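Local coordinates for oxalate-binding protein (Thermotoga maritima, PDB 1O4T) that binds oxalate and manganese as a homodimeric cupin with a double-stranded beta-helix fold, and is probably an oxalate decarboxylase, at residues M19-S23 / S24-P28. Numbering follows the deposited sequence. Where two conformers were deposited one is given.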
loop_
_atom_site.group_PDB
_atom_site.type_symbol
_atom_site.label_atom_id
_atom_site.label_comp_id
_atom_site.label_asym_id
_atom_site.label_seq_id
_atom_site.Cartn_x
_atom_site.Cartn_y
_atom_site.Cartn_z
ATOM N N MET A 19 -14.716 -5.431 -4.030
ATOM C CA MET A 19 -14.693 -6.091 -2.695
ATOM C C MET A 19 -13.892 -5.238 -1.698
ATOM O O MET A 19 -13.093 -4.368 -2.069
ATOM C CB MET A 19 -14.107 -7.529 -2.790
ATOM C CG MET A 19 -12.601 -7.600 -3.186
ATOM S SD MET A 19 -11.904 -9.272 -3.742
ATOM C CE MET A 19 -12.226 -9.190 -5.573
ATOM N N VAL A 20 -14.179 -5.490 -0.435
ATOM C CA VAL A 20 -13.442 -4.995 0.673
ATOM C C VAL A 20 -12.912 -6.202 1.446
ATOM O O VAL A 20 -13.632 -7.190 1.662
ATOM C CB VAL A 20 -14.311 -4.124 1.546
ATOM C CG1 VAL A 20 -13.549 -3.670 2.749
ATOM C CG2 VAL A 20 -14.798 -2.915 0.746
ATOM N N VAL A 21 -11.642 -6.125 1.836
ATOM C CA VAL A 21 -11.023 -7.148 2.681
ATOM C C VAL A 21 -10.548 -6.450 3.954
ATOM O O VAL A 21 -9.717 -5.543 3.887
ATOM C CB VAL A 21 -9.799 -7.769 1.974
ATOM C CG1 VAL A 21 -9.047 -8.759 2.900
ATOM C CG2 VAL A 21 -10.213 -8.407 0.645
ATOM N N ARG A 22 -11.096 -6.851 5.104
ATOM C CA ARG A 22 -10.664 -6.300 6.393
ATOM C C ARG A 22 -9.393 -7.003 6.912
ATOM O O ARG A 22 -9.463 -8.137 7.389
ATOM C CB ARG A 22 -11.768 -6.362 7.453
ATOM C CG ARG A 22 -11.361 -5.713 8.792
ATOM C CD ARG A 22 -12.502 -5.052 9.569
ATOM N NE ARG A 22 -13.039 -3.856 8.885
ATOM C CZ ARG A 22 -14.156 -3.236 9.250
ATOM N NH1 ARG A 22 -14.576 -2.180 8.587
ATOM N NH2 ARG A 22 -14.872 -3.672 10.279
ATOM N N SER A 23 -8.230 -6.340 6.760
ATOM C CA SER A 23 -6.908 -6.886 7.178
ATOM C C SER A 23 -7.079 -7.532 8.541
ATOM O O SER A 23 -6.691 -8.677 8.788
ATOM C CB SER A 23 -5.810 -5.776 7.341
ATOM O OG SER A 23 -4.834 -5.753 6.289
ATOM N N SER A 24 -7.669 -6.747 9.426
ATOM C CA SER A 24 -7.863 -7.140 10.810
ATOM C C SER A 24 -8.410 -8.578 10.882
ATOM O O SER A 24 -8.187 -9.287 11.881
ATOM C CB SER A 24 -8.810 -6.105 11.469
ATOM O OG SER A 24 -8.743 -4.840 10.726
ATOM N N GLU A 25 -9.089 -9.023 9.820
ATOM C CA GLU A 25 -9.756 -10.328 9.824
ATOM C C GLU A 25 -9.188 -11.379 8.825
ATOM O O GLU A 25 -9.918 -12.288 8.368
ATOM C CB GLU A 25 -11.223 -10.080 9.590
ATOM C CG GLU A 25 -11.803 -9.190 10.676
ATOM C CD GLU A 25 -13.263 -8.834 10.444
ATOM O OE1 GLU A 25 -13.765 -8.969 9.295
ATOM O OE2 GLU A 25 -13.918 -8.405 11.419
ATOM N N ILE A 26 -7.887 -11.269 8.524
ATOM C CA ILE A 26 -7.162 -12.256 7.725
ATOM C C ILE A 26 -6.173 -12.926 8.664
ATOM O O ILE A 26 -5.423 -12.243 9.370
ATOM C CB ILE A 26 -6.356 -11.586 6.592
ATOM C CG1 ILE A 26 -7.257 -10.883 5.562
ATOM C CG2 ILE A 26 -5.407 -12.609 5.930
ATOM C CD1 ILE A 26 -7.739 -11.724 4.409
ATOM N N THR A 27 -6.145 -14.252 8.663
ATOM C CA THR A 27 -5.207 -14.984 9.508
ATOM C C THR A 27 -3.819 -14.966 8.861
ATOM O O THR A 27 -3.623 -15.429 7.744
ATOM C CB THR A 27 -5.680 -16.418 9.752
ATOM O OG1 THR A 27 -7.009 -16.401 10.291
ATOM C CG2 THR A 27 -4.851 -17.083 10.851
ATOM N N PRO A 28 -2.853 -14.405 9.556
ATOM C CA PRO A 28 -1.506 -14.310 9.003
ATOM C C PRO A 28 -0.839 -15.681 8.965
ATOM O O PRO A 28 -1.220 -16.556 9.744
ATOM C CB PRO A 28 -0.814 -13.380 9.999
ATOM C CG PRO A 28 -1.960 -12.729 10.740
ATOM C CD PRO A 28 -2.927 -13.813 10.906
HETATM O O HOH W 1 -4.214 -9.818 9.819
#
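The carbonyl of S23 accepts the amide of I26, closing a short 3-10 turn that carries the chain out of strand 20-22. I26 N lies 2.9 Å from S23 O, tilted 46° out of the carbonyl plane; E25 N is modelled too tightly for its bond to R22 O to be relied on. A water donates to both S23 O (2.9 Å) and I26 O (2.7 Å), so S23 O takes two bonds. Beside the turn, V21 CG1 meets I26 CD1 at 3.6 Å, an apolar contact spanning five residues; I26 also packs on A44 of strand 40-45. CG of R22, anti to the backbone N (chi1 -177°) and so beside the carbonyl carbon where the chain turns, comes 3.4 Å from S24 OG and near the extended side chain of E25. The guanidinium and carboxylate planes are 56° apart, and R22 NH2 remains 5.0 Å from E25 OE2. R22 NE instead forms a salt bridge with D104 of the second subunit, and strand 20-22 pairs antiparallel with a strand of that subunit. E25 may therefore add only a weak electrostatic attraction, while the I26 N to S23 O bond and the bridging water hold the turn leading from the dimer interface towards strand 29-32.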